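Long-range contact in exopolygalacturonase (PDB 2UVF), which probably hydrolyses pectin-derived polygalacturonate from the chain end as a family 28 exopolygalacturonase, releasing digalacturonic acid: residues 478-489 with 520-531. Sequence-based numbering, arbitrary orientation. Where two conformers were deposited one is given.
With SO4 (sulfate ion), chain E.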
ATOM      1  N   ARG A 478      -7.812  15.129   2.996  1.00 37.41           N
ATOM      2  CA  ARG A 478      -8.779  15.413   4.030  1.00 37.59           C
ATOM      3  C   ARG A 478      -9.383  14.114   4.519  1.00 37.09           C
ATOM      4  O   ARG A 478      -9.334  13.095   3.825  1.00 37.08           O
ATOM      5  CB  ARG A 478      -9.876  16.361   3.521  1.00 37.72           C
ATOM      6  CG  ARG A 478     -10.702  15.870   2.336  1.00 37.67           C
ATOM      7  CD  ARG A 478     -11.492  17.054   1.748  1.00 38.98           C
ATOM      8  NE  ARG A 478     -12.209  16.751   0.503  1.00 40.23           N
ATOM      9  CZ  ARG A 478     -12.646  17.682  -0.349  1.00 41.50           C
ATOM     10  NH1 ARG A 478     -12.450  18.978  -0.108  1.00 39.58           N
ATOM     11  NH2 ARG A 478     -13.271  17.320  -1.463  1.00 43.58           N
ATOM     12  N   ASN A 479      -9.955  14.170   5.718  1.00 36.18           N
ATOM     13  CA  ASN A 479     -10.547  13.010   6.376  1.00 34.94           C
ATOM     14  C   ASN A 479      -9.644  11.761   6.355  1.00 33.71           C
ATOM     15  O   ASN A 479     -10.012  10.707   5.846  1.00 33.36           O
ATOM     16  CB  ASN A 479     -11.959  12.743   5.858  1.00 34.78           C
ATOM     17  CG  ASN A 479     -12.671  11.692   6.668  1.00 36.35           C
ATOM     18  OD1 ASN A 479     -12.421  11.550   7.873  1.00 38.08           O
ATOM     19  ND2 ASN A 479     -13.537  10.919   6.015  1.00 37.15           N
ATOM     20  N   VAL A 480      -8.451  11.926   6.922  1.00 32.95           N
ATOM     21  CA  VAL A 480      -7.447  10.866   7.041  1.00 31.94           C
ATOM     22  C   VAL A 480      -7.322  10.514   8.531  1.00 31.11           C
ATOM     23  O   VAL A 480      -7.074  11.397   9.356  1.00 30.65           O
ATOM     24  CB  VAL A 480      -6.068  11.329   6.448  1.00 31.79           C
ATOM     25  CG1 VAL A 480      -4.939  10.418   6.889  1.00 31.53           C
ATOM     26  CG2 VAL A 480      -6.114  11.423   4.912  1.00 31.46           C
ATOM     27  N   THR A 481      -7.539   9.237   8.862  1.00 30.43           N
ATOM     28  CA  THR A 481      -7.462   8.742  10.243  1.00 29.90           C
ATOM     29  C   THR A 481      -6.342   7.729  10.372  1.00 29.58           C
ATOM     30  O   THR A 481      -6.251   6.786   9.591  1.00 30.36           O
ATOM     31  CB  THR A 481      -8.811   8.119  10.760  1.00 30.19           C
ATOM     32  OG1 THR A 481      -9.816   9.133  10.816  1.00 30.45           O
ATOM     33  CG2 THR A 481      -8.660   7.538  12.171  1.00 28.54           C
ATOM     34  N   PHE A 482      -5.503   7.929  11.378  1.00 28.92           N
ATOM     35  CA  PHE A 482      -4.375   7.058  11.637  1.00 28.50           C
ATOM     36  C   PHE A 482      -4.442   6.665  13.108  1.00 28.27           C
ATOM     37  O   PHE A 482      -4.075   7.432  13.983  1.00 27.73           O
ATOM     38  CB  PHE A 482      -3.075   7.802  11.304  1.00 28.10           C
ATOM     39  CG  PHE A 482      -1.839   6.962  11.417  1.00 27.52           C
ATOM     40  CD1 PHE A 482      -1.297   6.345  10.286  1.00 26.87           C
ATOM     41  CD2 PHE A 482      -1.204   6.795  12.645  1.00 25.17           C
ATOM     42  CE1 PHE A 482      -0.143   5.595  10.387  1.00 28.19           C
ATOM     43  CE2 PHE A 482      -0.057   6.049  12.738  1.00 24.69           C
ATOM     44  CZ  PHE A 482       0.473   5.444  11.607  1.00 25.73           C
ATOM     45  N   ARG A 483      -4.912   5.447  13.369  1.00 28.57           N
ATOM     46  CA  ARG A 483      -5.277   5.053  14.732  1.00 28.12           C
ATOM     47  C   ARG A 483      -4.959   3.597  15.065  1.00 27.82           C
ATOM     48  O   ARG A 483      -4.819   2.775  14.180  1.00 27.22           O
ATOM     49  CB  ARG A 483      -6.774   5.341  14.992  1.00 27.83           C
ATOM     50  CG  ARG A 483      -7.733   4.454  14.248  1.00 27.01           C
ATOM     51  CD  ARG A 483      -9.128   4.633  14.777  1.00 29.02           C
ATOM     52  NE  ARG A 483     -10.082   3.703  14.189  1.00 30.67           N
ATOM     53  CZ  ARG A 483     -11.387   3.951  14.036  1.00 31.36           C
ATOM     54  NH1 ARG A 483     -11.899   5.125  14.406  1.00 31.80           N
ATOM     55  NH2 ARG A 483     -12.171   3.037  13.489  1.00 28.73           N
ATOM     56  N   ASN A 484      -4.888   3.284  16.358  1.00 27.72           N
ATOM     57  CA  ASN A 484      -4.733   1.905  16.784  1.00 27.14           C
ATOM     58  C   ASN A 484      -3.574   1.234  16.054  1.00 26.73           C
ATOM     59  O   ASN A 484      -3.692   0.124  15.556  1.00 26.59           O
ATOM     60  CB  ASN A 484      -6.023   1.136  16.564  1.00 27.39           C
ATOM     61  CG  ASN A 484      -7.153   1.654  17.409  1.00 26.89           C
ATOM     62  OD1 ASN A 484      -6.932   2.315  18.424  1.00 25.26           O
ATOM     63  ND2 ASN A 484      -8.378   1.357  16.995  1.00 27.22           N
ATOM     64  N   ASN A 485      -2.456   1.947  16.005  1.00 25.97           N
ATOM     65  CA  ASN A 485      -1.238   1.474  15.357  1.00 25.27           C
ATOM     66  C   ASN A 485      -0.115   1.508  16.353  1.00 24.77           C
ATOM     67  O   ASN A 485      -0.018   2.444  17.147  1.00 24.52           O
ATOM     68  CB  ASN A 485      -0.857   2.389  14.181  1.00 24.42           C
ATOM     69  CG  ASN A 485      -1.877   2.378  13.080  1.00 23.66           C
ATOM     70  OD1 ASN A 485      -2.260   3.427  12.557  1.00 27.92           O
ATOM     71  ND2 ASN A 485      -2.327   1.210  12.715  1.00 17.69           N
ATOM     72  N   ALA A 486       0.761   0.506  16.276  1.00 24.30           N
ATOM     73  CA  ALA A 486       1.944   0.466  17.114  1.00 23.74           C
ATOM     74  C   ALA A 486       3.210   0.518  16.288  1.00 23.30           C
ATOM     75  O   ALA A 486       3.319  -0.142  15.264  1.00 22.57           O
ATOM     76  CB  ALA A 486       1.930  -0.773  18.026  1.00 23.28           C
ATOM     77  N   MET A 487       4.191   1.287  16.757  1.00 23.42           N
ATOM     78  CA  MET A 487       5.381   1.530  15.956  1.00 23.83           C
ATOM     79  C   MET A 487       6.661   1.503  16.775  1.00 23.61           C
ATOM     80  O   MET A 487       6.675   1.931  17.920  1.00 23.60           O
ATOM     81  CB  MET A 487       5.261   2.861  15.219  1.00 23.82           C
ATOM     82  CG  MET A 487       3.875   3.117  14.609  1.00 23.24           C
ATOM     83  SD  MET A 487       3.888   4.351  13.283  1.00 27.12           S
ATOM     84  CE  MET A 487       3.762   5.900  14.112  1.00 25.79           C
ATOM     85  N   ARG A 488       7.733   0.984  16.182  1.00 23.50           N
ATOM     86  CA  ARG A 488       8.987   0.813  16.924  1.00 24.88           C
ATOM     87  C   ARG A 488      10.173   1.074  16.009  1.00 23.96           C
ATOM     88  O   ARG A 488      10.220   0.567  14.892  1.00 24.13           O
ATOM     89  CB  ARG A 488       9.063  -0.595  17.554  1.00 24.82           C
ATOM     90  CG  ARG A 488      10.427  -1.003  18.079  1.00 26.41           C
ATOM     91  CD  ARG A 488      10.389  -2.145  19.074  1.00 26.83           C
ATOM     92  NE  ARG A 488      11.442  -1.922  20.079  1.00 35.49           N
ATOM     93  CZ  ARG A 488      12.610  -2.561  20.089  1.00 37.98           C
ATOM     94  NH1 ARG A 488      12.855  -3.502  19.181  1.00 40.23           N
ATOM     95  NH2 ARG A 488      13.527  -2.273  21.002  1.00 36.15           N
ATOM     96  N   ASP A 489      11.127   1.865  16.485  1.00 24.34           N
ATOM     97  CA  ASP A 489      12.368   2.093  15.753  1.00 24.41           C
ATOM     98  C   ASP A 489      12.143   2.761  14.389  1.00 24.99           C
ATOM     99  O   ASP A 489      12.824   2.446  13.414  1.00 25.25           O
ATOM    100  CB  ASP A 489      13.155   0.784  15.596  1.00 24.87           C
ATOM    101  CG  ASP A 489      13.710   0.264  16.908  1.00 24.82           C
ATOM    102  OD1 ASP A 489      13.737   0.998  17.900  1.00 28.61           O
ATOM    103  OD2 ASP A 489      14.149  -0.890  16.953  1.00 28.13           O
ATOM    104  N   TYR A 520      -6.314  19.072   5.873  1.00 45.53           N
ATOM    105  CA  TYR A 520      -7.211  19.324   6.991  1.00 44.26           C
ATOM    106  C   TYR A 520      -8.023  18.085   7.387  1.00 43.73           C
ATOM    107  O   TYR A 520      -8.238  17.171   6.576  1.00 43.45           O
ATOM    108  CB  TYR A 520      -8.099  20.564   6.744  1.00 44.65           C
ATOM    109  CG  TYR A 520      -9.170  20.411   5.695  1.00 44.37           C
ATOM    110  CD1 TYR A 520     -10.416  19.881   6.020  1.00 44.03           C
ATOM    111  CD2 TYR A 520      -8.945  20.822   4.374  1.00 44.90           C
ATOM    112  CE1 TYR A 520     -11.409  19.732   5.049  1.00 44.99           C
ATOM    113  CE2 TYR A 520      -9.934  20.681   3.397  1.00 44.55           C
ATOM    114  CZ  TYR A 520     -11.158  20.139   3.745  1.00 44.77           C
ATOM    115  OH  TYR A 520     -12.138  19.989   2.785  1.00 45.95           O
ATOM    116  N   ASP A 521      -8.474  18.067   8.641  1.00 42.42           N
ATOM    117  CA  ASP A 521      -9.278  16.967   9.159  1.00 41.92           C
ATOM    118  C   ASP A 521      -8.430  15.676   9.180  1.00 40.96           C
ATOM    119  O   ASP A 521      -8.718  14.697   8.490  1.00 40.86           O
ATOM    120  CB  ASP A 521     -10.591  16.836   8.364  1.00 42.16           C
ATOM    121  CG  ASP A 521     -11.548  15.826   8.957  1.00 43.16           C
ATOM    122  OD1 ASP A 521     -11.467  15.559  10.179  1.00 44.48           O
ATOM    123  OD2 ASP A 521     -12.384  15.288   8.185  1.00 43.96           O
ATOM    124  N   PHE A 522      -7.355  15.731   9.965  1.00 40.07           N
ATOM    125  CA  PHE A 522      -6.465  14.600  10.222  1.00 38.68           C
ATOM    126  C   PHE A 522      -6.600  14.225  11.681  1.00 38.00           C
ATOM    127  O   PHE A 522      -6.580  15.082  12.564  1.00 37.61           O
ATOM    128  CB  PHE A 522      -4.999  14.959   9.944  1.00 38.23           C
ATOM    129  CG  PHE A 522      -4.556  14.716   8.519  1.00 38.88           C
ATOM    130  CD1 PHE A 522      -5.286  15.212   7.437  1.00 37.24           C
ATOM    131  CD2 PHE A 522      -3.378  14.003   8.259  1.00 38.16           C
ATOM    132  CE1 PHE A 522      -4.864  14.987   6.131  1.00 37.28           C
ATOM    133  CE2 PHE A 522      -2.949  13.781   6.940  1.00 35.13           C
ATOM    134  CZ  PHE A 522      -3.690  14.273   5.888  1.00 37.03           C
ATOM    135  N   THR A 523      -6.707  12.929  11.913  1.00 37.75           N
ATOM    136  CA  THR A 523      -6.837  12.361  13.238  1.00 37.14           C
ATOM    137  C   THR A 523      -5.724  11.346  13.511  1.00 36.96           C
ATOM    138  O   THR A 523      -5.570  10.347  12.783  1.00 36.25           O
ATOM    139  CB  THR A 523      -8.218  11.704  13.397  1.00 37.15           C
ATOM    140  OG1 THR A 523      -9.219  12.713  13.250  1.00 36.90           O
ATOM    141  CG2 THR A 523      -8.367  11.030  14.754  1.00 36.64           C
ATOM    142  N   LEU A 524      -4.954  11.642  14.559  1.00 36.72           N
ATOM    143  CA  LEU A 524      -3.992  10.729  15.152  1.00 36.17           C
ATOM    144  C   LEU A 524      -4.463  10.340  16.567  1.00 35.46           C
ATOM    145  O   LEU A 524      -4.522  11.177  17.456  1.00 34.41           O
ATOM    146  CB  LEU A 524      -2.603  11.369  15.187  1.00 37.05           C
ATOM    147  CG  LEU A 524      -1.388  10.431  15.205  1.00 36.78           C
ATOM    148  CD1 LEU A 524      -0.949  10.104  13.794  1.00 38.42           C
ATOM    149  CD2 LEU A 524      -0.257  11.106  15.954  1.00 39.65           C
ATOM    150  N   LYS A 525      -4.799   9.060  16.747  1.00 34.75           N
ATOM    151  CA  LYS A 525      -5.434   8.559  17.970  1.00 34.28           C
ATOM    152  C   LYS A 525      -4.918   7.169  18.330  1.00 33.15           C
ATOM    153  O   LYS A 525      -4.729   6.335  17.438  1.00 32.74           O
ATOM    154  CB  LYS A 525      -6.949   8.477  17.775  1.00 34.74           C
ATOM    155  CG  LYS A 525      -7.733   8.526  19.073  1.00 37.73           C
ATOM    156  CD  LYS A 525      -9.230   8.763  18.837  1.00 41.23           C
ATOM    157  CE  LYS A 525      -9.496  10.075  18.080  1.00 43.15           C
ATOM    158  NZ  LYS A 525     -10.871  10.649  18.324  1.00 44.88           N
ATOM    159  N   ASN A 526      -4.697   6.929  19.627  1.00 31.63           N
ATOM    160  CA  ASN A 526      -4.343   5.593  20.144  1.00 30.15           C
ATOM    161  C   ASN A 526      -3.118   5.018  19.428  1.00 29.07           C
ATOM    162  O   ASN A 526      -3.188   3.929  18.878  1.00 28.87           O
ATOM    163  CB  ASN A 526      -5.514   4.606  19.985  1.00 29.76           C
ATOM    164  CG  ASN A 526      -6.815   5.089  20.620  1.00 29.00           C
ATOM    165  OD1 ASN A 526      -6.827   5.992  21.446  1.00 26.87           O
ATOM    166  ND2 ASN A 526      -7.918   4.465  20.233  1.00 29.13           N
ATOM    167  N   VAL A 527      -2.019   5.773  19.430  1.00 28.57           N
ATOM    168  CA  VAL A 527      -0.796   5.444  18.694  1.00 27.22           C
ATOM    169  C   VAL A 527       0.385   5.522  19.657  1.00 27.74           C
ATOM    170  O   VAL A 527       0.534   6.487  20.396  1.00 27.24           O
ATOM    171  CB  VAL A 527      -0.564   6.397  17.472  1.00 27.26           C
ATOM    172  CG1 VAL A 527       0.894   6.343  16.962  1.00 24.19           C
ATOM    173  CG2 VAL A 527      -1.567   6.111  16.345  1.00 23.99           C
ATOM    174  N   THR A 528       1.211   4.488  19.638  1.00 27.62           N
ATOM    175  CA  THR A 528       2.388   4.410  20.477  1.00 28.23           C
ATOM    176  C   THR A 528       3.600   4.240  19.577  1.00 28.50           C
ATOM    177  O   THR A 528       3.577   3.438  18.644  1.00 28.79           O
ATOM    178  CB  THR A 528       2.292   3.220  21.448  1.00 28.04           C
ATOM    179  OG1 THR A 528       1.922   2.041  20.704  1.00 28.75           O
ATOM    180  CG2 THR A 528       1.237   3.491  22.521  1.00 26.54           C
ATOM    181  N   VAL A 529       4.632   5.022  19.839  1.00 28.33           N
ATOM    182  CA  VAL A 529       5.915   4.852  19.196  1.00 28.89           C
ATOM    183  C   VAL A 529       6.974   4.690  20.272  1.00 29.25           C
ATOM    184  O   VAL A 529       7.086   5.530  21.168  1.00 29.34           O
ATOM    185  CB  VAL A 529       6.338   6.084  18.326  1.00 28.66           C
ATOM    186  CG1 VAL A 529       7.680   5.812  17.628  1.00 27.09           C
ATOM    187  CG2 VAL A 529       5.275   6.460  17.321  1.00 28.77           C
ATOM    188  N   ASP A 530       7.755   3.618  20.161  1.00 29.77           N
ATOM    189  CA  ASP A 530       8.977   3.459  20.941  1.00 29.77           C
ATOM    190  C   ASP A 530      10.183   3.601  20.020  1.00 30.23           C
ATOM    191  O   ASP A 530      10.422   2.749  19.170  1.00 29.19           O
ATOM    192  CB  ASP A 530       9.009   2.106  21.639  1.00 29.22           C
ATOM    193  CG  ASP A 530      10.197   1.950  22.590  1.00 29.74           C
ATOM    194  OD1 ASP A 530      10.897   2.933  22.942  1.00 28.40           O
ATOM    195  OD2 ASP A 530      10.434   0.805  22.992  1.00 30.23           O
ATOM    196  N   ASN A 531      10.929   4.687  20.217  0.50 30.42           N
ATOM    197  CA  ASN A 531      12.154   4.987  19.483  0.50 30.94           C
ATOM    198  C   ASN A 531      11.915   5.523  18.088  0.50 32.28           C
ATOM    199  O   ASN A 531      11.156   4.951  17.292  0.50 32.54           O
ATOM    200  CB  ASN A 531      13.103   3.781  19.411  0.50 30.30           C
ATOM    201  CG  ASN A 531      13.472   3.234  20.781  0.50 28.34           C
ATOM    202  OD1 ASN A 531      13.622   2.022  20.953  0.50 24.97           O
ATOM    203  ND2 ASN A 531      13.627   4.120  21.751  0.50 24.57           N
TER
HETATM  204  S   SO4 E1608      13.423  -0.419  24.204  1.00 63.09           S
HETATM  205  O1  SO4 E1608      12.585  -1.537  23.746  1.00 62.55           O
HETATM  206  O2  SO4 E1608      14.314  -0.914  25.257  1.00 63.14           O
HETATM  207  O3  SO4 E1608      14.229   0.091  23.090  1.00 62.52           O
HETATM  208  O4  SO4 E1608      12.580   0.650  24.752  1.00 61.53           O
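Val480 sets its CB over the centre of the Phe522 ring, 3.8 Å from the centroid, where two successive coils of the right-handed parallel beta-helix of family 28 stack in register. Strands 480-483 and 520-525 run 7° from parallel, as do 485-488 and 527-531 beyond the corner, and bonds such as Phe482 N to Thr523 O (2.8 Å) knit the coils together. The interior is tightly packed with aromatic and aliphatic side chains. Phe482, its CG anti to the backbone N (chi1 -175°), brings CD2 within 3.5 Å of Leu524 CD1 and 3.8 Å of Val527 CG2. Met487, whose flexible thioether bends at chi3, lays CE against Val529 CG2 (3.6 Å), while Val494 lies against both residues.

At the corner, Asn484 and Asn526 take left-handed backbone conformations, which asparagine tolerates well, and lie side by side as successive rungs of an asparagine ladder. Their amides are nearly coplanar, and Asn526 ND2 donates to Asn484 OD1 (3.0 Å); Asn558 continues the ladder.

Outside, Gln107 covers Ala486 and, with His108, bonds Thr528 OG1. Beta-branched Thr481 and Thr523 pack more loosely, partly exposed. Arg478 lays CB over one face of the Tyr520 ring, NH1 donates to Tyr520 OH, and NE forms a salt bridge with Glu449. At the other end Arg488 NH2 grips a sulfate, probably from the crystallisation liquor, through O1 at 3.0 Å and O3 at 3.2 Å.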